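Local coordinates for StAR-related lipid transfer protein 5 (Homo sapiens, PDB 2R55) that probably binds cholesterol or related sterols and may carry them, or other lipids, within the cell, at residues Gly66-Ile74 / Asp208-Tyr219; Asp98-Ile106 / Val116-Ala124. One frame throughout, in Å; residues are numbered along the deposited sequence.

Interaction 1: residues Gly66-Ile74 / Asp208-Tyr219; sequences GNLYRGEGI and DSFFPRSMTRFY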
ATOM      1  N   GLY A  66      -6.809  11.061 -10.375  1.00 67.85           N
ATOM      2  CA  GLY A  66      -7.419   9.745 -10.100  1.00 66.77           C
ATOM      3  C   GLY A  66      -8.114   9.508  -8.758  1.00 66.83           C
ATOM      4  O   GLY A  66      -8.661  10.434  -8.137  1.00 65.97           O
ATOM      5  N   ASN A  67      -8.102   8.253  -8.310  1.00 66.26           N
ATOM      6  CA  ASN A  67      -8.872   7.858  -7.139  1.00 65.95           C
ATOM      7  C   ASN A  67      -8.035   7.335  -5.975  1.00 66.04           C
ATOM      8  O   ASN A  67      -6.863   6.993  -6.141  1.00 66.31           O
ATOM      9  CB  ASN A  67      -9.907   6.805  -7.530  1.00 65.87           C
ATOM     10  CG  ASN A  67     -10.856   7.277  -8.636  1.00 66.44           C
ATOM     11  OD1 ASN A  67     -11.392   8.388  -8.609  1.00 65.86           O
ATOM     12  ND2 ASN A  67     -11.087   6.407  -9.601  1.00 66.67           N
ATOM     13  N   LEU A  68      -8.654   7.263  -4.799  1.00 65.54           N
ATOM     14  CA  LEU A  68      -8.082   6.590  -3.645  1.00 64.93           C
ATOM     15  C   LEU A  68      -8.947   5.386  -3.349  1.00 65.64           C
ATOM     16  O   LEU A  68     -10.174   5.497  -3.344  1.00 65.43           O
ATOM     17  CB  LEU A  68      -8.052   7.548  -2.446  1.00 64.43           C
ATOM     18  CG  LEU A  68      -7.868   7.095  -0.995  1.00 64.01           C
ATOM     19  CD1 LEU A  68      -6.495   6.477  -0.745  1.00 61.36           C
ATOM     20  CD2 LEU A  68      -8.123   8.270  -0.011  1.00 64.70           C
ATOM     21  N   TYR A  69      -8.306   4.248  -3.082  1.00 66.47           N
ATOM     22  CA  TYR A  69      -8.984   2.966  -2.865  1.00 67.33           C
ATOM     23  C   TYR A  69      -8.801   2.479  -1.430  1.00 67.99           C
ATOM     24  O   TYR A  69      -7.705   2.600  -0.861  1.00 69.18           O
ATOM     25  CB  TYR A  69      -8.473   1.901  -3.862  1.00 67.33           C
ATOM     26  CG  TYR A  69      -8.945   2.153  -5.272  1.00 67.14           C
ATOM     27  CD1 TYR A  69      -8.186   2.919  -6.161  1.00 67.74           C
ATOM     28  CD2 TYR A  69     -10.169   1.653  -5.712  1.00 67.19           C
ATOM     29  CE1 TYR A  69      -8.640   3.180  -7.465  1.00 67.33           C
ATOM     30  CE2 TYR A  69     -10.632   1.901  -7.012  1.00 67.73           C
ATOM     31  CZ  TYR A  69      -9.863   2.665  -7.877  1.00 67.30           C
ATOM     32  OH  TYR A  69     -10.328   2.914  -9.139  1.00 67.90           O
ATOM     33  N   ARG A  70      -9.869   1.920  -0.863  1.00 67.32           N
ATOM     34  CA  ARG A  70      -9.899   1.514   0.521  1.00 66.44           C
ATOM     35  C   ARG A  70     -10.329   0.053   0.621  1.00 65.99           C
ATOM     36  O   ARG A  70     -11.427  -0.320   0.183  1.00 65.38           O
ATOM     37  CB  ARG A  70     -10.882   2.405   1.274  1.00 67.10           C
ATOM     38  CG  ARG A  70     -11.141   2.035   2.753  1.00 67.83           C
ATOM     39  CD  ARG A  70     -12.520   2.495   3.161  1.00 69.03           C
ATOM     40  NE  ARG A  70     -12.639   2.719   4.594  1.00 70.80           N
ATOM     41  CZ  ARG A  70     -12.858   1.760   5.492  1.00 73.08           C
ATOM     42  NH1 ARG A  70     -12.961   0.481   5.115  1.00 74.20           N
ATOM     43  NH2 ARG A  70     -12.951   2.078   6.778  1.00 73.06           N
ATOM     44  N   GLY A  71      -9.445  -0.759   1.184  1.00 65.17           N
ATOM     45  CA  GLY A  71      -9.721  -2.162   1.439  1.00 65.04           C
ATOM     46  C   GLY A  71      -9.934  -2.393   2.924  1.00 64.83           C
ATOM     47  O   GLY A  71      -9.191  -1.867   3.757  1.00 64.52           O
ATOM     48  N   GLU A  72     -10.956  -3.166   3.256  1.00 64.53           N
ATOM     49  CA  GLU A  72     -11.179  -3.564   4.636  1.00 65.46           C
ATOM     50  C   GLU A  72     -11.492  -5.060   4.717  1.00 65.60           C
ATOM     51  O   GLU A  72     -12.237  -5.612   3.885  1.00 65.44           O
ATOM     52  CB  GLU A  72     -12.273  -2.706   5.289  1.00 65.58           C
ATOM     53  CG  GLU A  72     -12.775  -3.206   6.650  1.00 67.52           C
ATOM     54  CD  GLU A  72     -13.223  -2.082   7.594  1.00 69.70           C
ATOM     55  OE1 GLU A  72     -13.774  -1.050   7.119  1.00 69.81           O
ATOM     56  OE2 GLU A  72     -13.012  -2.242   8.821  1.00 69.40           O
ATOM     57  N   GLY A  73     -10.906  -5.712   5.716  1.00 65.68           N
ATOM     58  CA  GLY A  73     -10.978  -7.156   5.814  1.00 65.92           C
ATOM     59  C   GLY A  73     -10.241  -7.731   7.006  1.00 66.22           C
ATOM     60  O   GLY A  73      -9.055  -7.413   7.241  1.00 65.89           O
ATOM     61  N   ILE A  74     -10.961  -8.587   7.751  1.00 66.50           N
ATOM     62  CA  ILE A  74     -10.383  -9.336   8.859  1.00 66.97           C
ATOM     63  C   ILE A  74      -9.437 -10.402   8.323  1.00 67.41           C
ATOM     64  O   ILE A  74      -9.841 -11.289   7.553  1.00 67.64           O
ATOM     65  CB  ILE A  74     -11.474  -9.981   9.756  1.00 66.84           C
ATOM     66  CG1 ILE A  74     -12.311  -8.896  10.450  1.00 67.15           C
ATOM     67  CG2 ILE A  74     -10.838 -10.865  10.817  1.00 67.14           C
ATOM     68  CD1 ILE A  74     -13.742  -9.292  10.758  1.00 66.42           C
ATOM     69  N   ASP A 208      -9.391   2.059 -14.020  1.00 68.01           N
ATOM     70  CA  ASP A 208     -10.589   1.858 -13.207  1.00 68.12           C
ATOM     71  C   ASP A 208     -10.983   0.388 -12.983  1.00 68.25           C
ATOM     72  O   ASP A 208     -11.600   0.054 -11.971  1.00 68.83           O
ATOM     73  CB  ASP A 208     -11.765   2.663 -13.766  1.00 68.08           C
ATOM     74  CG  ASP A 208     -11.662   4.164 -13.467  1.00 68.40           C
ATOM     75  OD1 ASP A 208     -10.663   4.609 -12.857  1.00 68.27           O
ATOM     76  OD2 ASP A 208     -12.597   4.904 -13.849  1.00 68.89           O
ATOM     77  N   SER A 209     -10.625  -0.493 -13.905  1.00 68.21           N
ATOM     78  CA  SER A 209     -10.926  -1.918 -13.727  1.00 68.27           C
ATOM     79  C   SER A 209      -9.892  -2.588 -12.828  1.00 68.27           C
ATOM     80  O   SER A 209     -10.227  -3.441 -11.989  1.00 68.59           O
ATOM     81  CB  SER A 209     -10.976  -2.635 -15.082  1.00 67.96           C
ATOM     82  OG  SER A 209     -11.638  -1.836 -16.044  1.00 67.38           O
ATOM     83  N   PHE A 210      -8.640  -2.186 -13.013  1.00 67.70           N
ATOM     84  CA  PHE A 210      -7.511  -2.840 -12.385  1.00 67.53           C
ATOM     85  C   PHE A 210      -7.549  -2.746 -10.861  1.00 67.85           C
ATOM     86  O   PHE A 210      -7.566  -3.750 -10.185  1.00 68.12           O
ATOM     87  CB  PHE A 210      -6.198  -2.275 -12.957  1.00 67.04           C
ATOM     88  CG  PHE A 210      -4.967  -2.724 -12.226  1.00 65.53           C
ATOM     89  CD1 PHE A 210      -4.444  -3.998 -12.428  1.00 63.96           C
ATOM     90  CD2 PHE A 210      -4.332  -1.869 -11.321  1.00 65.13           C
ATOM     91  CE1 PHE A 210      -3.303  -4.414 -11.735  1.00 64.27           C
ATOM     92  CE2 PHE A 210      -3.190  -2.276 -10.619  1.00 64.14           C
ATOM     93  CZ  PHE A 210      -2.677  -3.543 -10.828  1.00 64.31           C
ATOM     94  N   PHE A 211      -7.570  -1.533 -10.334  1.00 68.53           N
ATOM     95  CA  PHE A 211      -7.446  -1.308  -8.891  1.00 68.81           C
ATOM     96  C   PHE A 211      -8.404  -2.046  -7.949  1.00 69.28           C
ATOM     97  O   PHE A 211      -7.923  -2.715  -7.039  1.00 69.95           O
ATOM     98  CB  PHE A 211      -7.385   0.178  -8.580  1.00 68.03           C
ATOM     99  CG  PHE A 211      -6.085   0.781  -8.932  1.00 66.90           C
ATOM    100  CD1 PHE A 211      -4.920   0.327  -8.311  1.00 65.40           C
ATOM    101  CD2 PHE A 211      -6.003   1.768  -9.905  1.00 65.50           C
ATOM    102  CE1 PHE A 211      -3.695   0.856  -8.639  1.00 65.82           C
ATOM    103  CE2 PHE A 211      -4.783   2.311 -10.238  1.00 66.63           C
ATOM    104  CZ  PHE A 211      -3.617   1.849  -9.606  1.00 66.32           C
ATOM    105  N   PRO A 212      -9.737  -1.937  -8.157  1.00 69.41           N
ATOM    106  CA  PRO A 212     -10.660  -2.761  -7.371  1.00 69.85           C
ATOM    107  C   PRO A 212     -10.174  -4.205  -7.264  1.00 70.42           C
ATOM    108  O   PRO A 212      -9.960  -4.719  -6.154  1.00 70.60           O
ATOM    109  CB  PRO A 212     -11.949  -2.725  -8.188  1.00 69.69           C
ATOM    110  CG  PRO A 212     -11.867  -1.505  -9.003  1.00 69.55           C
ATOM    111  CD  PRO A 212     -10.449  -1.062  -9.100  1.00 69.14           C
ATOM    112  N   ARG A 213      -9.972  -4.823  -8.425  1.00 70.93           N
ATOM    113  CA  ARG A 213      -9.546  -6.209  -8.549  1.00 71.82           C
ATOM    114  C   ARG A 213      -8.190  -6.435  -7.915  1.00 72.22           C
ATOM    115  O   ARG A 213      -7.923  -7.502  -7.366  1.00 72.72           O
ATOM    116  CB  ARG A 213      -9.473  -6.603 -10.023  1.00 71.90           C
ATOM    117  CG  ARG A 213     -10.815  -6.632 -10.743  1.00 72.95           C
ATOM    118  CD  ARG A 213     -10.931  -7.866 -11.688  1.00 73.53           C
ATOM    119  NE  ARG A 213      -9.987  -7.815 -12.806  1.00 73.59           N
ATOM    120  CZ  ARG A 213      -9.739  -8.827 -13.644  1.00 74.83           C
ATOM    121  NH1 ARG A 213     -10.363 -10.004 -13.515  1.00 73.32           N
ATOM    122  NH2 ARG A 213      -8.856  -8.663 -14.624  1.00 74.45           N
ATOM    123  N   SER A 214      -7.342  -5.418  -7.989  1.00 72.64           N
ATOM    124  CA  SER A 214      -5.999  -5.484  -7.439  1.00 73.09           C
ATOM    125  C   SER A 214      -6.080  -5.619  -5.917  1.00 72.91           C
ATOM    126  O   SER A 214      -5.344  -6.403  -5.321  1.00 72.96           O
ATOM    127  CB  SER A 214      -5.205  -4.234  -7.847  1.00 73.48           C
ATOM    128  OG  SER A 214      -3.815  -4.379  -7.610  1.00 74.36           O
ATOM    129  N   MET A 215      -7.009  -4.878  -5.308  1.00 72.57           N
ATOM    130  CA  MET A 215      -7.229  -4.925  -3.852  1.00 71.99           C
ATOM    131  C   MET A 215      -7.799  -6.258  -3.334  1.00 71.22           C
ATOM    132  O   MET A 215      -7.330  -6.777  -2.329  1.00 70.91           O
ATOM    133  CB  MET A 215      -8.117  -3.759  -3.417  1.00 72.38           C
ATOM    134  CG  MET A 215      -8.277  -3.591  -1.905  1.00 72.54           C
ATOM    135  SD  MET A 215      -6.928  -2.686  -1.126  1.00 74.01           S
ATOM    136  CE  MET A 215      -7.269  -1.016  -1.640  1.00 71.76           C
ATOM    137  N   THR A 216      -8.811  -6.798  -4.013  1.00 70.49           N
ATOM    138  CA  THR A 216      -9.412  -8.088  -3.621  1.00 69.85           C
ATOM    139  C   THR A 216      -8.433  -9.273  -3.747  1.00 69.25           C
ATOM    140  O   THR A 216      -8.483 -10.219  -2.952  1.00 68.98           O
ATOM    141  CB  THR A 216     -10.663  -8.417  -4.443  1.00 69.82           C
ATOM    142  OG1 THR A 216     -10.299  -8.566  -5.824  1.00 70.38           O
ATOM    143  CG2 THR A 216     -11.712  -7.326  -4.282  1.00 68.85           C
ATOM    144  N   ARG A 217      -7.557  -9.191  -4.745  1.00 68.40           N
ATOM    145  CA  ARG A 217      -6.470 -10.142  -4.951  1.00 68.07           C
ATOM    146  C   ARG A 217      -5.365  -9.985  -3.915  1.00 67.34           C
ATOM    147  O   ARG A 217      -4.734 -10.968  -3.507  1.00 66.66           O
ATOM    148  CB  ARG A 217      -5.872  -9.958  -6.361  1.00 68.55           C
ATOM    149  CG  ARG A 217      -6.427 -10.908  -7.399  1.00 69.50           C
ATOM    150  CD  ARG A 217      -6.640 -10.222  -8.755  1.00 72.17           C
ATOM    151  NE  ARG A 217      -6.634 -11.203  -9.851  1.00 73.81           N
ATOM    152  CZ  ARG A 217      -7.611 -12.080 -10.093  1.00 73.84           C
ATOM    153  NH1 ARG A 217      -8.711 -12.111  -9.331  1.00 73.12           N
ATOM    154  NH2 ARG A 217      -7.485 -12.935 -11.098  1.00 73.00           N
ATOM    155  N   PHE A 218      -5.114  -8.736  -3.521  1.00 66.95           N
ATOM    156  CA  PHE A 218      -4.116  -8.417  -2.504  1.00 66.75           C
ATOM    157  C   PHE A 218      -4.462  -9.146  -1.191  1.00 67.05           C
ATOM    158  O   PHE A 218      -3.615  -9.829  -0.598  1.00 67.13           O
ATOM    159  CB  PHE A 218      -4.036  -6.903  -2.336  1.00 66.00           C
ATOM    160  CG  PHE A 218      -3.223  -6.439  -1.153  1.00 66.14           C
ATOM    161  CD1 PHE A 218      -1.848  -6.243  -1.261  1.00 65.71           C
ATOM    162  CD2 PHE A 218      -3.846  -6.133   0.060  1.00 63.88           C
ATOM    163  CE1 PHE A 218      -1.109  -5.774  -0.154  1.00 65.34           C
ATOM    164  CE2 PHE A 218      -3.106  -5.689   1.155  1.00 62.76           C
ATOM    165  CZ  PHE A 218      -1.740  -5.506   1.048  1.00 62.94           C
ATOM    166  N   TYR A 219      -5.724  -9.043  -0.779  1.00 67.02           N
ATOM    167  CA  TYR A 219      -6.180  -9.675   0.456  1.00 67.00           C
ATOM    168  C   TYR A 219      -6.238 -11.178   0.318  1.00 67.31           C
ATOM    169  O   TYR A 219      -5.860 -11.902   1.247  1.00 67.47           O
ATOM    170  CB  TYR A 219      -7.545  -9.129   0.905  1.00 66.13           C
ATOM    171  CG  TYR A 219      -7.474  -7.819   1.647  1.00 65.55           C
ATOM    172  CD1 TYR A 219      -7.253  -6.617   0.967  1.00 63.24           C
ATOM    173  CD2 TYR A 219      -7.651  -7.777   3.032  1.00 64.71           C
ATOM    174  CE1 TYR A 219      -7.192  -5.428   1.645  1.00 63.35           C
ATOM    175  CE2 TYR A 219      -7.599  -6.583   3.717  1.00 64.23           C
ATOM    176  CZ  TYR A 219      -7.370  -5.409   3.021  1.00 64.68           C
ATOM    177  OH  TYR A 219      -7.313  -4.218   3.716  1.00 64.63           O
TER

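Interaction 2: residues Asp98-Ile106 / Val116-Ala124; sequences DENVTGFEI and VSRTSTPSA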
ATOM      1  N   ASP A  98       2.810 -11.227  -2.800  1.00 70.49           N
ATOM      2  CA  ASP A  98       1.999 -10.223  -3.493  1.00 70.50           C
ATOM      3  C   ASP A  98       2.218 -10.238  -5.002  1.00 70.83           C
ATOM      4  O   ASP A  98       3.249  -9.769  -5.495  1.00 70.63           O
ATOM      5  CB  ASP A  98       2.268  -8.827  -2.929  1.00 70.26           C
ATOM      6  CG  ASP A  98       1.388  -7.755  -3.562  1.00 69.92           C
ATOM      7  OD1 ASP A  98       0.231  -8.032  -3.961  1.00 68.44           O
ATOM      8  OD2 ASP A  98       1.866  -6.612  -3.641  1.00 70.45           O
ATOM      9  N   GLU A  99       1.235 -10.756  -5.734  1.00 71.36           N
ATOM     10  CA  GLU A  99       1.361 -10.916  -7.187  1.00 72.30           C
ATOM     11  C   GLU A  99       1.779  -9.630  -7.902  1.00 71.94           C
ATOM     12  O   GLU A  99       2.300  -9.683  -9.008  1.00 71.70           O
ATOM     13  CB  GLU A  99       0.077 -11.507  -7.807  1.00 72.31           C
ATOM     14  CG  GLU A  99      -1.165 -10.608  -7.732  1.00 73.73           C
ATOM     15  CD  GLU A  99      -2.238 -10.935  -8.778  1.00 73.65           C
ATOM     16  OE1 GLU A  99      -2.356 -12.108  -9.194  1.00 75.73           O
ATOM     17  OE2 GLU A  99      -2.979 -10.001  -9.171  1.00 75.46           O
ATOM     18  N   ASN A 100       1.561  -8.487  -7.244  1.00 72.35           N
ATOM     19  CA  ASN A 100       1.827  -7.165  -7.820  1.00 72.12           C
ATOM     20  C   ASN A 100       3.171  -6.530  -7.484  1.00 71.83           C
ATOM     21  O   ASN A 100       3.355  -5.313  -7.671  1.00 71.95           O
ATOM     22  CB  ASN A 100       0.719  -6.197  -7.434  1.00 72.37           C
ATOM     23  CG  ASN A 100      -0.255  -5.969  -8.550  1.00 72.83           C
ATOM     24  OD1 ASN A 100       0.096  -6.053  -9.724  1.00 73.07           O
ATOM     25  ND2 ASN A 100      -1.491  -5.665  -8.193  1.00 74.45           N
ATOM     26  N   VAL A 101       4.099  -7.345  -7.000  1.00 71.45           N
ATOM     27  CA  VAL A 101       5.397  -6.862  -6.549  1.00 71.09           C
ATOM     28  C   VAL A 101       6.477  -7.841  -6.976  1.00 71.04           C
ATOM     29  O   VAL A 101       6.410  -9.027  -6.658  1.00 71.16           O
ATOM     30  CB  VAL A 101       5.422  -6.633  -4.998  1.00 71.19           C
ATOM     31  CG1 VAL A 101       6.855  -6.592  -4.454  1.00 70.95           C
ATOM     32  CG2 VAL A 101       4.681  -5.351  -4.627  1.00 69.89           C
ATOM     33  N   THR A 102       7.467  -7.334  -7.697  1.00 71.03           N
ATOM     34  CA  THR A 102       8.571  -8.153  -8.173  1.00 71.25           C
ATOM     35  C   THR A 102       9.893  -7.758  -7.527  1.00 71.30           C
ATOM     36  O   THR A 102      10.756  -8.606  -7.308  1.00 71.76           O
ATOM     37  CB  THR A 102       8.705  -8.098  -9.710  1.00 71.32           C
ATOM     38  OG1 THR A 102       8.407  -6.776 -10.177  1.00 71.46           O
ATOM     39  CG2 THR A 102       7.734  -9.065 -10.356  1.00 71.42           C
ATOM     40  N   GLY A 103      10.040  -6.473  -7.217  1.00 71.26           N
ATOM     41  CA  GLY A 103      11.275  -5.951  -6.636  1.00 71.25           C
ATOM     42  C   GLY A 103      11.042  -4.949  -5.521  1.00 71.32           C
ATOM     43  O   GLY A 103      10.398  -3.935  -5.721  1.00 71.00           O
ATOM     44  N   PHE A 104      11.571  -5.250  -4.338  1.00 71.61           N
ATOM     45  CA  PHE A 104      11.524  -4.341  -3.199  1.00 71.61           C
ATOM     46  C   PHE A 104      12.947  -4.096  -2.681  1.00 71.66           C
ATOM     47  O   PHE A 104      13.665  -5.033  -2.302  1.00 71.84           O
ATOM     48  CB  PHE A 104      10.638  -4.931  -2.106  1.00 72.00           C
ATOM     49  CG  PHE A 104      10.259  -3.955  -1.027  1.00 72.45           C
ATOM     50  CD1 PHE A 104       9.288  -2.993  -1.251  1.00 72.48           C
ATOM     51  CD2 PHE A 104      10.864  -4.014   0.222  1.00 73.47           C
ATOM     52  CE1 PHE A 104       8.928  -2.092  -0.248  1.00 74.54           C
ATOM     53  CE2 PHE A 104      10.509  -3.114   1.235  1.00 73.57           C
ATOM     54  CZ  PHE A 104       9.537  -2.156   0.996  1.00 73.17           C
ATOM     55  N   GLU A 105      13.357  -2.833  -2.701  1.00 71.41           N
ATOM     56  CA  GLU A 105      14.695  -2.424  -2.279  1.00 71.25           C
ATOM     57  C   GLU A 105      14.544  -1.324  -1.232  1.00 71.30           C
ATOM     58  O   GLU A 105      13.742  -0.394  -1.415  1.00 71.18           O
ATOM     59  CB  GLU A 105      15.515  -1.900  -3.478  1.00 71.18           C
ATOM     60  CG  GLU A 105      15.975  -2.952  -4.504  1.00 70.81           C
ATOM     61  CD  GLU A 105      16.308  -2.361  -5.894  1.00 71.51           C
ATOM     62  OE1 GLU A 105      17.190  -2.902  -6.582  1.00 71.96           O
ATOM     63  OE2 GLU A 105      15.689  -1.367  -6.323  1.00 72.14           O
ATOM     64  N   ILE A 106      15.271  -1.442  -0.124  1.00 71.25           N
ATOM     65  CA  ILE A 106      15.359  -0.342   0.830  1.00 71.47           C
ATOM     66  C   ILE A 106      16.574   0.473   0.392  1.00 71.41           C
ATOM     67  O   ILE A 106      17.697  -0.025   0.435  1.00 71.33           O
ATOM     68  CB  ILE A 106      15.526  -0.831   2.303  1.00 71.72           C
ATOM     69  CG1 ILE A 106      14.371  -1.760   2.732  1.00 72.26           C
ATOM     70  CG2 ILE A 106      15.717   0.357   3.271  1.00 71.44           C
ATOM     71  CD1 ILE A 106      13.054  -1.082   3.080  1.00 71.67           C
ATOM     72  N   VAL A 116      13.438   5.086   2.538  1.00 69.32           N
ATOM     73  CA  VAL A 116      13.077   5.315   1.144  1.00 69.22           C
ATOM     74  C   VAL A 116      13.195   4.010   0.347  1.00 69.28           C
ATOM     75  O   VAL A 116      14.245   3.359   0.356  1.00 69.29           O
ATOM     76  CB  VAL A 116      13.931   6.441   0.527  1.00 69.11           C
ATOM     77  CG1 VAL A 116      13.508   6.725  -0.906  1.00 68.62           C
ATOM     78  CG2 VAL A 116      13.822   7.706   1.380  1.00 68.97           C
ATOM     79  N   SER A 117      12.109   3.623  -0.319  1.00 69.38           N
ATOM     80  CA  SER A 117      12.034   2.314  -0.949  1.00 69.95           C
ATOM     81  C   SER A 117      11.678   2.370  -2.431  1.00 70.43           C
ATOM     82  O   SER A 117      10.991   3.288  -2.882  1.00 70.97           O
ATOM     83  CB  SER A 117      11.029   1.429  -0.218  1.00 69.84           C
ATOM     84  OG  SER A 117       9.701   1.830  -0.497  1.00 70.29           O
ATOM     85  N   ARG A 118      12.170   1.383  -3.177  1.00 70.90           N
ATOM     86  CA  ARG A 118      11.807   1.187  -4.571  1.00 71.08           C
ATOM     87  C   ARG A 118      10.993  -0.092  -4.656  1.00 70.80           C
ATOM     88  O   ARG A 118      11.379  -1.112  -4.100  1.00 70.72           O
ATOM     89  CB  ARG A 118      13.059   1.100  -5.453  1.00 71.68           C
ATOM     90  CG  ARG A 118      12.796   0.736  -6.920  1.00 72.58           C
ATOM     91  CD  ARG A 118      14.052   0.844  -7.742  1.00 73.74           C
ATOM     92  NE  ARG A 118      14.108  -0.206  -8.751  1.00 77.79           N
ATOM     93  CZ  ARG A 118      13.750  -0.057 -10.024  1.00 79.66           C
ATOM     94  NH1 ARG A 118      13.315   1.118 -10.472  1.00 80.27           N
ATOM     95  NH2 ARG A 118      13.837  -1.088 -10.856  1.00 79.87           N
ATOM     96  N   THR A 119       9.861  -0.018  -5.342  1.00 70.81           N
ATOM     97  CA  THR A 119       8.965  -1.150  -5.504  1.00 70.88           C
ATOM     98  C   THR A 119       8.720  -1.397  -6.998  1.00 71.19           C
ATOM     99  O   THR A 119       8.389  -0.468  -7.739  1.00 71.55           O
ATOM    100  CB  THR A 119       7.632  -0.877  -4.792  1.00 70.91           C
ATOM    101  OG1 THR A 119       7.885  -0.560  -3.416  1.00 71.63           O
ATOM    102  CG2 THR A 119       6.701  -2.083  -4.872  1.00 70.51           C
ATOM    103  N   SER A 120       8.884  -2.643  -7.434  1.00 71.06           N
ATOM    104  CA  SER A 120       8.660  -3.020  -8.824  1.00 71.25           C
ATOM    105  C   SER A 120       7.388  -3.841  -8.932  1.00 71.38           C
ATOM    106  O   SER A 120       7.221  -4.826  -8.221  1.00 71.36           O
ATOM    107  CB  SER A 120       9.826  -3.846  -9.370  1.00 71.17           C
ATOM    108  OG  SER A 120      11.085  -3.244  -9.121  1.00 71.42           O
ATOM    109  N   THR A 121       6.496  -3.416  -9.821  1.00 71.55           N
ATOM    110  CA  THR A 121       5.266  -4.141 -10.117  1.00 71.66           C
ATOM    111  C   THR A 121       5.507  -4.851 -11.436  1.00 71.50           C
ATOM    112  O   THR A 121       6.355  -4.421 -12.219  1.00 71.76           O
ATOM    113  CB  THR A 121       4.031  -3.179 -10.259  1.00 72.00           C
ATOM    114  OG1 THR A 121       4.226  -2.280 -11.366  1.00 72.75           O
ATOM    115  CG2 THR A 121       3.806  -2.381  -8.989  1.00 71.69           C
ATOM    116  N   PRO A 122       4.780  -5.949 -11.698  1.00 71.33           N
ATOM    117  CA  PRO A 122       5.001  -6.553 -13.000  1.00 71.14           C
ATOM    118  C   PRO A 122       3.950  -5.999 -13.946  1.00 70.92           C
ATOM    119  O   PRO A 122       3.240  -5.077 -13.566  1.00 71.52           O
ATOM    120  CB  PRO A 122       4.761  -8.034 -12.725  1.00 70.93           C
ATOM    121  CG  PRO A 122       3.701  -8.033 -11.606  1.00 70.90           C
ATOM    122  CD  PRO A 122       3.777  -6.692 -10.909  1.00 71.11           C
ATOM    123  N   SER A 123       3.865  -6.548 -15.156  1.00 70.71           N
ATOM    124  CA  SER A 123       2.763  -6.290 -16.075  1.00 70.59           C
ATOM    125  C   SER A 123       1.395  -6.611 -15.472  1.00 70.41           C
ATOM    126  O   SER A 123       1.282  -7.423 -14.561  1.00 70.29           O
ATOM    127  CB  SER A 123       2.939  -7.110 -17.352  1.00 70.48           C
ATOM    128  OG  SER A 123       3.750  -6.415 -18.274  1.00 71.60           O
ATOM    129  N   ALA A 124       0.360  -5.966 -16.006  1.00 70.35           N
ATOM    130  CA  ALA A 124      -1.000  -6.166 -15.543  1.00 70.08           C
ATOM    131  C   ALA A 124      -2.003  -5.908 -16.666  1.00 70.04           C
ATOM    132  O   ALA A 124      -1.650  -5.367 -17.732  1.00 69.47           O
ATOM    133  CB  ALA A 124      -1.282  -5.257 -14.369  1.00 70.25           C
TER

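Interaction 1: residues Gly66-Ile74 / Asp208-Tyr219
Tyr-69 lays one face of its ring against the helix, where CB of Phe-211 sits 3.6 Å from the ring centroid, a CH-pi contact displaced toward the rim near CE1. The Phe-211 ring itself leads away from the strand, its CG beside the backbone N (chi1 -74°), and the two rings meet obliquely with planes 31° apart. CD of Pro-212 approaches CE2 of Tyr-69 at 3.6 Å. Further along, the Met-215 chain is bent at chi2 and chi3, which brings its CE to 3.6 Å from Gly-71 N, close to the Tyr-69 carbonyl as well. This is the C-terminal helix of the START fold, 204-227, lying over the curved sheet; the strand and helix segments run in the same general direction, at 26°, with axes 9.1 Å apart. Gly-71 and Gly-73 have no side chains to hold the helix off, so Met-215 and Tyr-219 come down onto bare backbone. Tyr-219 OH lies 3.0 Å from Gly-71 O without bonding to it; it is hydrogen-bonded to Leu-190 O, with a weaker bond to Thr-192 OG1, both on the adjoining strand 188-197. At the other end, Asn-67 ND2 and Asp-208 OD1 stay 3.7 Å apart.

Interaction 2: residues Asp98-Ile106 / Val116-Ala124
A classic beta bulge sets two residues, Thr-102 and Gly-103, opposite the single Ser-120 in a tightly bonded part of this antiparallel hairpin. Ser-120 O accepts a nearly straight bond from Thr-102 N (2.6 Å, 172° at the hydrogen) and weak ones from Gly-103 N and Thr-102 OG1. The hydroxyl gets there because chi1 of 37° turns it between the backbone N and the carbonyl carbon. Ser-120 N in turn donates to Gly-103 O at 2.6 Å, and Glu-105 and Arg-118 exchange two further backbone bonds, N to O each way. Before the bulge, a type I turn from Asp-98 to Val-101 sets Glu-99 O against CG of Pro-122 at 3.4 Å.

The solvent side is at Thr-102 and Glu-105. Glu-105 is exposed and runs alongside the buried Arg-118, pointing the same way. Its OE2 meets the guanidinium edge, but the NE bond is weak (3.1 Å) and the planes are 45° apart; Arg-118 has a second salt bridge to Asp-133 and a cation-pi contact with Phe-166. On the other face, Phe-104 presents its ring edge to Thr-119 OG1, 3.5 Å from CD1. Strand 114-120 pairs next with strand 132-142, while Asn-100 and Ala-124 touch Phe-210 of helix 204-227.

The centres of the two interactions lie about 17 Å apart within one START domain. Along the chain the order is 66-74, then the hairpin segments 98-106 and 116-124, and last 208-219, so interaction 2 falls wholly between the two halves of interaction 1. Both reach the same curved sheet, the first through strand 67-75 and the second through strands 103-109 and 114-120. Helix 204-227 links them directly: Ser-214 lies against Asn-100, and Arg-217 against Glu-99. The helix thus packs on strand 67-75 and on the loops at the end of the hairpin, consistent with its place in START domains as a lid over the lipid cavity.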